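PDB 6OWN: replicative DNA helicase from Mycobacterium smegmatis, which unwinds DNA at the replication fork and is made as a precursor interrupted by a self-splicing intein, the domain modelled here, whose splicing zinc reversibly inhibits. Local coordinates for residues A[48-53]-A[107-112]; A[68-73]-A[81-86]; A[24-29]-A[119-124]; A[77-82]-A[103-108]. All blocks are in the same frame, centred on the assembly; numbering follows the deposited sequence.

Interaction 1. Residues A[48-53]-A[107-112]; sequences CYVVEF and AVRRRP
Strands 48-53 and 107-111 run antiparallel in a sheet of the Hint-type intein domain, their axes 4.3 Å apart at closest approach, with 147° between chain directions. Val50 and Arg109 form a hydrogen-bonded pair, with Val50 N giving to Arg109 O at 2.9 Å. Glu52 N reaches Ala107 O, also at 2.9 Å, while the return bond from Ala107 N is weak. Glu52, Val50 and Arg109 project from one face. There the extended Glu52 chain sends OE2 to Arg109 NH1 in a salt bridge of 2.8 Å; the bond is nearly straight and OE2 lies in the guanidinium plane, yet NH1 meets the carboxylate from above its plane. Val50 CG2 lies over a face of that guanidinium and packs on the CB and CG of Arg111. Tyr49, whose side chain also lies about 3 Å from a bound zinc ion, leans along Arg110, both side chains pointing the same way. Arg110 CG makes an off-centre CH-pi contact, 4.3 Å from the centroid of the Tyr49 ring. The phenol oxygen sits over the guanidinium face, at too poor an angle for a hydrogen bond. One water accepts a hydrogen bond from Arg110 NH1 and donates one to Cys48 O at 2.8 Å.

Interaction 2. Residues A[68-73]-A[81-86]; sequences PTEHGV and AGMHTV
A tight beta hairpin carries this contact: strands 66-69 and 72-75 are joined by a type I turn from Thr69 to Gly72, and the turn leans on residues 83-86, around the weakly bonded strand 84-85. Within the turn, Thr69 OG1 accepts from His71 N, which makes an ST turn, and donates to Gly72 O at 2.6 Å. Gly72 O is thus gripped twice, since Thr69 N also gives to it. Across the contact the Glu70 carboxylate straddles His84. The chain places CG between the backbone N and the carbonyl carbon (chi1 65°) and then bends at chi2, which folds the acid back toward the other segment. OE1 accepts from the backbone N of His84 at 3.0 Å, almost straight at 177°, and OE2 accepts from ND1 of the same residue at 2.9 Å. Both donors arrive on the syn side, the imidazole one well out of the carboxylate plane, and its bond is the more bent. With both oxygens on one histidine, the carboxylate fixes the rotation of the imidazole and would probably favour its protonated form. Before the turn, Pro68 O accepts from Val86 N at 2.8 Å. Met83 crosses His71 at about a right angle, with SD at the ring edge and its methyl CE 3.8 Å from His71 ND1, which this contact buries without a hydrogen-bond partner.

Interaction 3. Residues A[24-29]-A[119-124]; sequences DHLLGP and VEVDNP
Leu26 is directed toward strand 119-121 and sets one methyl, CD1, against two valines. It crosses Val119 obliquely, with CD1 4.0 Å from Val119 CG2, and meets Val121 at about a right angle, where CD1 stands 4.2 Å from Val121 CG1. The valines share a rotamer but use different branches: CG2 of Val119 lies between the backbone N and the carbonyl carbon, CG1 of Val121 anti to its carbonyl carbon. Strands 25-27 and 116-121 are not neighbours in their antiparallel sheet; strand 33-39 runs between them, so the leucine reaches across it, beside Val36 and Tyr128. Farther along, Asn123 and Pro29 approach from opposite directions. Pro29 CD rests 3.7 Å from Asn123 OD1, and ND2 of the amide lies 4.0 Å from Gly28 CA. The amide's polar ends are engaged by other residues: ND2 bonds to Thr34 OG1 and Leu127 O, and OD1 accepts a weak bond from Glu125 N. Val119 also belongs to a zinc site with Cys118 and Tyr128. No hydrogen bond joins the two segments, so their cohesion is van der Waals packing of buried methyls and the CD of Pro29 touching an amide held by its own partners.

Interaction 4. Residues A[77-82]-A[103-108]; sequences ANLRAG and VQITAV
A classic beta bulge in strand 103-111, where Thr106 and Ala107 both face Glu52 of the neighbouring strand, marks the place at which the loop between strands 72-75 and 84-85 comes in. The loop meets the strand at the bulge and on the residues flanking it. Ala81 sets its CB 3.3 Å from Thr106 O, and its CA lies close to Ile105 O. That same carbonyl takes the one hydrogen bond between the two segments, from Gly82 N at 2.9 Å. Gly82 turns the chain with a positive phi of 104°, and Gln104 comes alongside it: the chain, fully extended from a CG anti to the backbone N (chi1 -179°), carries OE1 to 3.4 Å from Gly82 CA. The apolar half lies on the other side of Ala81 in sequence. Leu79 points toward the strand and crosses Ile105 at about a right angle, with CD2 3.8 Å from Ile105 CD1 and CD1 almost as near. Its CB reaches Val108 CG2, also 3.8 Å away, so one leucine touches Ile105 before the bulge and Val108 after it. Ile105 uses its other branch as well, CG2 coming 4.1 Å from Arg80 O. Leu79 is backed by Trp67 and Thr69 of strand 66-69. The loop is therefore fixed at its end by a single backbone bond just before strand 84-85, and for the rest by van der Waals contact, with Leu79 and Ile105 forming its buried part.

In the fold
Interactions 1, 2 and 4 gather in one part of the fold, whereas interaction 3 lies on the opposite side of the chain's centre from 1 and 4. Strand 103-111 serves both 1 and 4, which share Ala107 and Val108; Glu52 O probably bonds to Thr106 N between them. Interactions 2 and 4 share Ala81 and Gly82, and a probable bond from Ile105 N to Met83 O brings strand 84-85 into the same sheet. Chemistry follows position: among the partly buried contacts, 1 and 2 combine backbone bonds with charged or histidine-carboxylate pairs, while 4 mixes one backbone bond with aliphatic packing; the buried contact 3 is packing alone.

Interaction 1. Residues A[48-53]-A[107-112]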
loop_
_atom_site.group_PDB
_atom_site.type_symbol
_atom_site.label_atom_id
_atom_site.label_comp_id
_atom_site.label_asym_id
_atom_site.label_seq_id
_atom_site.Cartn_x
_atom_site.Cartn_y
_atom_site.Cartn_z
ATOM N N CYS A 48 -12.477 -6.479 -2.033
ATOM C CA CYS A 48 -11.774 -5.217 -1.904
ATOM C C CYS A 48 -12.310 -4.411 -0.730
ATOM O O CYS A 48 -13.424 -4.625 -0.241
ATOM C CB CYS A 48 -11.846 -4.406 -3.203
ATOM S SG CYS A 48 -10.790 -5.141 -4.525
ATOM N N TYR A 49 -11.471 -3.481 -0.284
ATOM C CA TYR A 49 -11.720 -2.622 0.864
ATOM C C TYR A 49 -11.231 -1.216 0.538
ATOM O O TYR A 49 -10.288 -1.043 -0.234
ATOM C CB TYR A 49 -10.979 -3.102 2.129
ATOM C CG TYR A 49 -11.471 -4.399 2.718
ATOM C CD1 TYR A 49 -11.175 -5.616 2.118
ATOM C CD2 TYR A 49 -12.207 -4.409 3.896
ATOM C CE1 TYR A 49 -11.640 -6.808 2.657
ATOM C CE2 TYR A 49 -12.663 -5.595 4.447
ATOM C CZ TYR A 49 -12.381 -6.785 3.828
ATOM O OH TYR A 49 -12.831 -7.964 4.382
ATOM N N VAL A 50 -11.882 -0.221 1.137
ATOM C CA VAL A 50 -11.344 1.127 1.247
ATOM C C VAL A 50 -10.775 1.290 2.651
ATOM O O VAL A 50 -11.441 0.972 3.646
ATOM C CB VAL A 50 -12.410 2.202 0.967
ATOM C CG1 VAL A 50 -11.726 3.557 0.771
ATOM C CG2 VAL A 50 -13.231 1.849 -0.249
ATOM N N VAL A 51 -9.540 1.760 2.733
ATOM C CA VAL A 51 -8.915 2.117 3.998
ATOM C C VAL A 51 -8.794 3.632 4.008
ATOM O O VAL A 51 -8.155 4.211 3.122
ATOM C CB VAL A 51 -7.545 1.441 4.167
ATOM C CG1 VAL A 51 -6.958 1.725 5.539
ATOM C CG2 VAL A 51 -7.659 -0.071 3.940
ATOM N N GLU A 52 -9.431 4.278 4.978
ATOM C CA GLU A 52 -9.371 5.727 5.114
ATOM C C GLU A 52 -8.394 6.110 6.219
ATOM O O GLU A 52 -8.348 5.459 7.266
ATOM C CB GLU A 52 -10.761 6.301 5.396
ATOM C CG GLU A 52 -11.682 6.205 4.189
ATOM C CD GLU A 52 -13.128 6.532 4.520
ATOM O OE1 GLU A 52 -13.430 6.778 5.711
ATOM O OE2 GLU A 52 -13.959 6.532 3.587
ATOM N N PHE A 53 -7.601 7.157 5.974
ATOM C CA PHE A 53 -6.536 7.564 6.881
ATOM C C PHE A 53 -6.755 8.983 7.399
ATOM O O PHE A 53 -7.438 9.809 6.782
ATOM C CB PHE A 53 -5.161 7.498 6.206
ATOM C CG PHE A 53 -4.807 6.143 5.678
ATOM C CD1 PHE A 53 -4.276 5.178 6.507
ATOM C CD2 PHE A 53 -4.999 5.840 4.344
ATOM C CE1 PHE A 53 -3.949 3.927 6.023
ATOM C CE2 PHE A 53 -4.687 4.584 3.859
ATOM C CZ PHE A 53 -4.152 3.632 4.697
ATOM N N ALA A 107 -11.053 4.526 9.193
ATOM C CA ALA A 107 -12.171 3.660 8.847
ATOM C C ALA A 107 -11.705 2.595 7.861
ATOM O O ALA A 107 -10.735 2.796 7.127
ATOM C CB ALA A 107 -13.346 4.451 8.258
ATOM N N VAL A 108 -12.398 1.458 7.876
ATOM C CA VAL A 108 -12.182 0.357 6.940
ATOM C C VAL A 108 -13.541 -0.218 6.579
ATOM O O VAL A 108 -14.315 -0.585 7.469
ATOM C CB VAL A 108 -11.301 -0.770 7.524
ATOM C CG1 VAL A 108 -11.109 -1.864 6.489
ATOM C CG2 VAL A 108 -9.957 -0.250 8.005
ATOM N N ARG A 109 -13.827 -0.333 5.283
ATOM C CA ARG A 109 -15.077 -0.956 4.877
ATOM C C ARG A 109 -14.870 -1.673 3.548
ATOM O O ARG A 109 -13.942 -1.370 2.791
ATOM C CB ARG A 109 -16.214 0.068 4.776
ATOM C CG ARG A 109 -16.023 1.050 3.649
ATOM C CD ARG A 109 -17.207 1.973 3.405
ATOM N NE ARG A 109 -16.890 2.777 2.226
ATOM C CZ ARG A 109 -16.158 3.884 2.260
ATOM N NH1 ARG A 109 -15.704 4.348 3.417
ATOM N NH2 ARG A 109 -15.890 4.526 1.138
ATOM N N ARG A 110 -15.734 -2.655 3.294
ATOM C CA ARG A 110 -15.745 -3.337 2.007
ATOM C C ARG A 110 -16.235 -2.409 0.901
ATOM O O ARG A 110 -17.023 -1.484 1.129
ATOM C CB ARG A 110 -16.651 -4.566 2.051
ATOM C CG ARG A 110 -16.196 -5.679 2.974
ATOM C CD ARG A 110 -17.044 -6.937 2.741
ATOM N NE ARG A 110 -16.648 -7.998 3.651
ATOM C CZ ARG A 110 -15.768 -8.941 3.350
ATOM N NH1 ARG A 110 -15.199 -8.968 2.156
ATOM N NH2 ARG A 110 -15.449 -9.854 4.249
ATOM N N ARG A 111 -15.774 -2.682 -0.314
ATOM C CA ARG A 111 -16.244 -1.983 -1.497
ATOM C C ARG A 111 -16.250 -2.976 -2.649
ATOM O O ARG A 111 -15.581 -4.012 -2.577
ATOM C CB ARG A 111 -15.367 -0.758 -1.806
ATOM C CG ARG A 111 -14.001 -1.038 -2.459
ATOM C CD ARG A 111 -13.714 0.034 -3.526
ATOM N NE ARG A 111 -14.296 -0.354 -4.808
ATOM C CZ ARG A 111 -14.839 0.484 -5.682
ATOM N NH1 ARG A 111 -14.880 1.790 -5.432
ATOM N NH2 ARG A 111 -15.332 0.012 -6.818
ATOM N N PRO A 112 -17.022 -2.709 -3.707
ATOM C CA PRO A 112 -17.082 -3.658 -4.827
ATOM C C PRO A 112 -15.708 -3.910 -5.434
ATOM O O PRO A 112 -14.882 -3.000 -5.558
ATOM C CB PRO A 112 -18.018 -2.967 -5.825
ATOM C CG PRO A 112 -18.890 -2.108 -4.977
ATOM C CD PRO A 112 -18.010 -1.623 -3.859
HETATM O O HOH W 1 -15.083 -6.896 -0.016
HETATM O O HOH W 2 -15.315 -6.684 -2.744
#

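Interaction 2. Residues A[68-73]-A[81-86]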
loop_
_atom_site.group_PDB
_atom_site.type_symbol
_atom_site.label_atom_id
_atom_site.label_comp_id
_atom_site.label_asym_id
_atom_site.label_seq_id
_atom_site.Cartn_x
_atom_site.Cartn_y
_atom_site.Cartn_z
ATOM N N PRO A 68 1.872 -2.491 7.956
ATOM C CA PRO A 68 2.701 -2.461 9.169
ATOM C C PRO A 68 2.060 -1.615 10.259
ATOM O O PRO A 68 2.079 -0.381 10.194
ATOM C CB PRO A 68 4.018 -1.853 8.674
ATOM C CG PRO A 68 3.580 -0.920 7.548
ATOM C CD PRO A 68 2.356 -1.562 6.916
ATOM N N THR A 69 1.491 -2.269 11.262
ATOM C CA THR A 69 0.861 -1.546 12.365
ATOM C C THR A 69 1.693 -1.653 13.645
ATOM O O THR A 69 2.684 -2.387 13.726
ATOM C CB THR A 69 -0.570 -2.047 12.623
ATOM O OG1 THR A 69 -0.540 -3.311 13.292
ATOM C CG2 THR A 69 -1.337 -2.161 11.313
ATOM N N GLU A 70 1.265 -0.905 14.667
ATOM C CA GLU A 70 1.937 -0.953 15.964
ATOM C C GLU A 70 1.812 -2.322 16.622
ATOM O O GLU A 70 2.599 -2.650 17.518
ATOM C CB GLU A 70 1.386 0.139 16.886
ATOM C CG GLU A 70 -0.080 -0.036 17.275
ATOM C CD GLU A 70 -1.031 0.691 16.337
ATOM O OE1 GLU A 70 -1.153 0.258 15.174
ATOM O OE2 GLU A 70 -1.665 1.685 16.761
ATOM N N HIS A 71 0.847 -3.128 16.199
ATOM C CA HIS A 71 0.692 -4.492 16.677
ATOM C C HIS A 71 1.411 -5.500 15.793
ATOM O O HIS A 71 1.288 -6.707 16.026
ATOM C CB HIS A 71 -0.795 -4.847 16.771
ATOM C CG HIS A 71 -1.622 -3.805 17.460
ATOM N ND1 HIS A 71 -2.594 -3.072 16.809
ATOM C CD2 HIS A 71 -1.618 -3.367 18.741
ATOM C CE1 HIS A 71 -3.155 -2.233 17.661
ATOM N NE2 HIS A 71 -2.581 -2.391 18.841
ATOM N N GLY A 72 2.155 -5.034 14.796
ATOM C CA GLY A 72 2.756 -5.906 13.811
ATOM C C GLY A 72 2.015 -5.841 12.492
ATOM O O GLY A 72 1.158 -4.985 12.257
ATOM N N VAL A 73 2.364 -6.781 11.616
ATOM C CA VAL A 73 1.760 -6.849 10.292
ATOM C C VAL A 73 0.318 -7.310 10.423
ATOM O O VAL A 73 0.032 -8.327 11.066
ATOM C CB VAL A 73 2.574 -7.793 9.392
ATOM C CG1 VAL A 73 1.882 -8.000 8.043
ATOM C CG2 VAL A 73 3.973 -7.252 9.194
ATOM N N ALA A 81 -10.163 0.674 12.837
ATOM C CA ALA A 81 -9.968 2.087 13.108
ATOM C C ALA A 81 -9.287 2.248 14.460
ATOM O O ALA A 81 -9.538 1.482 15.393
ATOM C CB ALA A 81 -11.305 2.825 13.083
ATOM N N GLY A 82 -8.385 3.221 14.548
ATOM C CA GLY A 82 -7.551 3.406 15.710
ATOM C C GLY A 82 -6.122 2.946 15.522
ATOM O O GLY A 82 -5.212 3.529 16.119
ATOM N N MET A 83 -5.902 1.920 14.700
ATOM C CA MET A 83 -4.546 1.481 14.406
ATOM C C MET A 83 -3.798 2.548 13.607
ATOM O O MET A 83 -4.391 3.453 13.018
ATOM C CB MET A 83 -4.561 0.171 13.620
ATOM C CG MET A 83 -5.184 -1.005 14.343
ATOM S SD MET A 83 -5.161 -2.481 13.309
ATOM C CE MET A 83 -5.581 -3.748 14.508
ATOM N N HIS A 84 -2.473 2.426 13.592
ATOM C CA HIS A 84 -1.598 3.284 12.809
ATOM C C HIS A 84 -0.763 2.420 11.871
ATOM O O HIS A 84 -0.548 1.231 12.121
ATOM C CB HIS A 84 -0.662 4.115 13.710
ATOM C CG HIS A 84 -1.373 4.916 14.759
ATOM N ND1 HIS A 84 -2.115 4.335 15.765
ATOM C CD2 HIS A 84 -1.443 6.252 14.963
ATOM C CE1 HIS A 84 -2.625 5.280 16.534
ATOM N NE2 HIS A 84 -2.228 6.452 16.071
ATOM N N THR A 85 -0.288 3.029 10.785
ATOM C CA THR A 85 0.675 2.394 9.893
ATOM C C THR A 85 2.038 3.031 10.136
ATOM O O THR A 85 2.215 4.231 9.901
ATOM C CB THR A 85 0.263 2.529 8.424
ATOM O OG1 THR A 85 0.068 3.911 8.113
ATOM C CG2 THR A 85 -1.033 1.775 8.162
ATOM N N VAL A 86 2.993 2.233 10.608
ATOM C CA VAL A 86 4.261 2.733 11.118
ATOM C C VAL A 86 5.410 2.083 10.356
ATOM O O VAL A 86 5.239 1.080 9.664
ATOM C CB VAL A 86 4.413 2.481 12.626
ATOM C CG1 VAL A 86 3.297 3.161 13.392
ATOM C CG2 VAL A 86 4.417 0.992 12.895
#

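Interaction 3. Residues A[24-29]-A[119-124]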
loop_
_atom_site.group_PDB
_atom_site.type_symbol
_atom_site.label_atom_id
_atom_site.label_comp_id
_atom_site.label_asym_id
_atom_site.label_seq_id
_atom_site.Cartn_x
_atom_site.Cartn_y
_atom_site.Cartn_z
ATOM N N ASP A 24 11.579 -0.791 -11.997
ATOM C CA ASP A 24 11.314 0.566 -11.545
ATOM C C ASP A 24 11.693 0.693 -10.075
ATOM O O ASP A 24 11.967 -0.298 -9.392
ATOM C CB ASP A 24 9.838 0.934 -11.708
ATOM C CG ASP A 24 9.420 1.070 -13.153
ATOM O OD1 ASP A 24 10.286 0.923 -14.037
ATOM O OD2 ASP A 24 8.219 1.323 -13.408
ATOM N N HIS A 25 11.676 1.934 -9.584
ATOM C CA HIS A 25 11.930 2.235 -8.181
ATOM C C HIS A 25 10.732 2.949 -7.573
ATOM O O HIS A 25 10.175 3.873 -8.179
ATOM C CB HIS A 25 13.185 3.105 -8.014
ATOM C CG HIS A 25 14.459 2.348 -8.206
ATOM N ND1 HIS A 25 14.995 2.113 -9.453
ATOM C CD2 HIS A 25 15.287 1.745 -7.318
ATOM C CE1 HIS A 25 16.108 1.410 -9.326
ATOM N NE2 HIS A 25 16.311 1.179 -8.040
ATOM N N LEU A 26 10.345 2.516 -6.379
ATOM C CA LEU A 26 9.411 3.211 -5.511
ATOM C C LEU A 26 10.200 3.908 -4.402
ATOM O O LEU A 26 11.425 4.053 -4.498
ATOM C CB LEU A 26 8.389 2.218 -4.965
ATOM C CG LEU A 26 7.547 1.566 -6.050
ATOM C CD1 LEU A 26 6.654 0.488 -5.449
ATOM C CD2 LEU A 26 6.719 2.631 -6.753
ATOM N N LEU A 27 9.512 4.337 -3.343
ATOM C CA LEU A 27 10.148 4.963 -2.187
ATOM C C LEU A 27 9.983 4.056 -0.978
ATOM O O LEU A 27 8.880 3.563 -0.722
ATOM C CB LEU A 27 9.549 6.342 -1.899
ATOM C CG LEU A 27 9.740 7.411 -2.987
ATOM C CD1 LEU A 27 9.321 8.797 -2.473
ATOM C CD2 LEU A 27 11.193 7.433 -3.481
ATOM N N GLY A 28 11.081 3.831 -0.248
ATOM C CA GLY A 28 11.085 2.976 0.912
ATOM C C GLY A 28 10.641 3.702 2.166
ATOM O O GLY A 28 10.169 4.841 2.113
ATOM N N PRO A 29 10.795 3.058 3.329
ATOM C CA PRO A 29 10.230 3.633 4.560
ATOM C C PRO A 29 10.918 4.910 5.001
ATOM O O PRO A 29 10.340 5.665 5.792
ATOM C CB PRO A 29 10.413 2.509 5.589
ATOM C CG PRO A 29 11.613 1.756 5.094
ATOM C CD PRO A 29 11.550 1.818 3.589
ATOM N N VAL A 119 3.270 -5.600 -5.637
ATOM C CA VAL A 119 4.682 -5.566 -6.007
ATOM C C VAL A 119 5.502 -5.878 -4.764
ATOM O O VAL A 119 5.048 -5.701 -3.631
ATOM C CB VAL A 119 5.140 -4.208 -6.586
ATOM C CG1 VAL A 119 4.403 -3.877 -7.875
ATOM C CG2 VAL A 119 4.975 -3.115 -5.550
ATOM N N GLU A 120 6.725 -6.341 -4.993
ATOM C CA GLU A 120 7.693 -6.609 -3.937
ATOM C C GLU A 120 8.915 -5.726 -4.149
ATOM O O GLU A 120 9.363 -5.540 -5.288
ATOM C CB GLU A 120 8.101 -8.091 -3.916
ATOM C CG GLU A 120 9.020 -8.479 -2.758
ATOM C CD GLU A 120 9.548 -9.906 -2.859
ATOM O OE1 GLU A 120 9.170 -10.631 -3.807
ATOM O OE2 GLU A 120 10.356 -10.296 -1.988
ATOM N N VAL A 121 9.431 -5.160 -3.055
ATOM C CA VAL A 121 10.593 -4.275 -3.095
ATOM C C VAL A 121 11.693 -4.880 -2.218
ATOM O O VAL A 121 11.446 -5.771 -1.409
ATOM C CB VAL A 121 10.253 -2.834 -2.650
ATOM C CG1 VAL A 121 9.239 -2.195 -3.603
ATOM C CG2 VAL A 121 9.735 -2.820 -1.232
ATOM N N ASP A 122 12.926 -4.383 -2.386
ATOM C CA ASP A 122 14.072 -5.054 -1.776
ATOM C C ASP A 122 14.718 -4.299 -0.602
ATOM O O ASP A 122 15.876 -4.574 -0.273
ATOM C CB ASP A 122 15.121 -5.388 -2.842
ATOM C CG ASP A 122 15.631 -4.167 -3.603
ATOM O OD1 ASP A 122 15.278 -3.022 -3.248
ATOM O OD2 ASP A 122 16.394 -4.370 -4.579
ATOM N N ASN A 123 13.992 -3.393 0.087
ATOM C CA ASN A 123 14.630 -2.910 1.308
ATOM C C ASN A 123 14.341 -3.867 2.460
ATOM O O ASN A 123 13.387 -4.650 2.400
ATOM C CB ASN A 123 14.158 -1.496 1.634
ATOM C CG ASN A 123 12.663 -1.407 1.847
ATOM O OD1 ASN A 123 12.156 -1.746 2.914
ATOM N ND2 ASN A 123 11.950 -0.920 0.836
ATOM N N PRO A 124 15.171 -3.867 3.512
ATOM C CA PRO A 124 15.041 -4.909 4.551
ATOM C C PRO A 124 13.713 -4.905 5.294
ATOM O O PRO A 124 13.363 -5.921 5.908
ATOM C CB PRO A 124 16.206 -4.600 5.504
ATOM C CG PRO A 124 17.213 -3.873 4.645
ATOM C CD PRO A 124 16.384 -3.051 3.706
#

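Interaction 4. Residues A[77-82]-A[103-108]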
loop_
_atom_site.group_PDB
_atom_site.type_symbol
_atom_site.label_atom_id
_atom_site.label_comp_id
_atom_site.label_asym_id
_atom_site.label_seq_id
_atom_site.Cartn_x
_atom_site.Cartn_y
_atom_site.Cartn_z
ATOM N N ALA A 77 -8.185 -7.150 5.962
ATOM C CA ALA A 77 -9.373 -7.733 6.577
ATOM C C ALA A 77 -9.321 -7.738 8.099
ATOM O O ALA A 77 -10.328 -8.074 8.730
ATOM C CB ALA A 77 -9.559 -9.167 6.077
ATOM N N ASN A 78 -8.181 -7.390 8.696
ATOM C CA ASN A 78 -8.012 -7.347 10.141
ATOM C C ASN A 78 -7.716 -5.953 10.655
ATOM O O ASN A 78 -7.548 -5.779 11.868
ATOM C CB ASN A 78 -6.880 -8.291 10.571
ATOM C CG ASN A 78 -7.306 -9.741 10.568
ATOM O OD1 ASN A 78 -8.482 -10.043 10.755
ATOM N ND2 ASN A 78 -6.351 -10.650 10.355
ATOM N N LEU A 79 -7.608 -4.967 9.769
ATOM C CA LEU A 79 -7.416 -3.595 10.205
ATOM C C LEU A 79 -8.626 -3.123 10.995
ATOM O O LEU A 79 -9.763 -3.520 10.733
ATOM C CB LEU A 79 -7.212 -2.674 9.005
ATOM C CG LEU A 79 -5.937 -2.836 8.190
ATOM C CD1 LEU A 79 -5.941 -1.778 7.095
ATOM C CD2 LEU A 79 -4.711 -2.694 9.086
ATOM N N ARG A 80 -8.372 -2.253 11.965
ATOM C CA ARG A 80 -9.440 -1.631 12.728
ATOM C C ARG A 80 -9.124 -0.156 12.875
ATOM O O ARG A 80 -7.956 0.226 12.989
ATOM C CB ARG A 80 -9.608 -2.288 14.102
ATOM C CG ARG A 80 -10.597 -3.441 14.100
ATOM C CD ARG A 80 -10.267 -4.459 15.169
ATOM N NE ARG A 80 -10.642 -3.994 16.500
ATOM C CZ ARG A 80 -11.788 -4.298 17.098
ATOM N NH1 ARG A 80 -12.674 -5.068 16.481
ATOM N NH2 ARG A 80 -12.051 -3.832 18.314
ATOM N N ALA A 81 -10.163 0.674 12.837
ATOM C CA ALA A 81 -9.968 2.087 13.108
ATOM C C ALA A 81 -9.287 2.248 14.460
ATOM O O ALA A 81 -9.538 1.482 15.393
ATOM C CB ALA A 81 -11.305 2.825 13.083
ATOM N N GLY A 82 -8.385 3.221 14.548
ATOM C CA GLY A 82 -7.551 3.406 15.710
ATOM C C GLY A 82 -6.122 2.946 15.522
ATOM O O GLY A 82 -5.212 3.529 16.119
ATOM N N VAL A 103 0.553 8.096 10.621
ATOM C CA VAL A 103 -0.816 8.256 10.152
ATOM C C VAL A 103 -1.697 7.202 10.812
ATOM O O VAL A 103 -1.265 6.064 11.056
ATOM C CB VAL A 103 -0.854 8.162 8.615
ATOM C CG1 VAL A 103 -2.241 7.844 8.119
ATOM C CG2 VAL A 103 -0.345 9.444 7.992
ATOM N N GLN A 104 -2.934 7.580 11.132
ATOM C CA GLN A 104 -3.890 6.692 11.778
ATOM C C GLN A 104 -4.975 6.248 10.799
ATOM O O GLN A 104 -5.460 7.044 9.992
ATOM C CB GLN A 104 -4.527 7.388 12.982
ATOM C CG GLN A 104 -5.528 6.540 13.747
ATOM C CD GLN A 104 -6.102 7.273 14.951
ATOM O OE1 GLN A 104 -6.716 6.668 15.827
ATOM N NE2 GLN A 104 -5.898 8.581 14.997
ATOM N N ILE A 105 -5.361 4.979 10.889
ATOM C CA ILE A 105 -6.506 4.461 10.150
ATOM C C ILE A 105 -7.781 4.937 10.836
ATOM O O ILE A 105 -7.990 4.687 12.026
ATOM C CB ILE A 105 -6.464 2.930 10.067
ATOM C CG1 ILE A 105 -5.269 2.477 9.220
ATOM C CG2 ILE A 105 -7.789 2.375 9.531
ATOM C CD1 ILE A 105 -4.814 1.093 9.542
ATOM N N THR A 106 -8.640 5.624 10.092
ATOM C CA THR A 106 -9.881 6.109 10.675
ATOM C C THR A 106 -11.101 5.280 10.290
ATOM O O THR A 106 -12.097 5.314 11.016
ATOM C CB THR A 106 -10.103 7.576 10.292
ATOM O OG1 THR A 106 -10.099 7.703 8.867
ATOM C CG2 THR A 106 -8.983 8.433 10.857
ATOM N N ALA A 107 -11.053 4.526 9.193
ATOM C CA ALA A 107 -12.171 3.660 8.847
ATOM C C ALA A 107 -11.705 2.595 7.861
ATOM O O ALA A 107 -10.735 2.796 7.127
ATOM C CB ALA A 107 -13.346 4.451 8.258
ATOM N N VAL A 108 -12.398 1.458 7.876
ATOM C CA VAL A 108 -12.182 0.357 6.940
ATOM C C VAL A 108 -13.541 -0.218 6.579
ATOM O O VAL A 108 -14.315 -0.585 7.469
ATOM C CB VAL A 108 -11.301 -0.770 7.524
ATOM C CG1 VAL A 108 -11.109 -1.864 6.489
ATOM C CG2 VAL A 108 -9.957 -0.250 8.005
#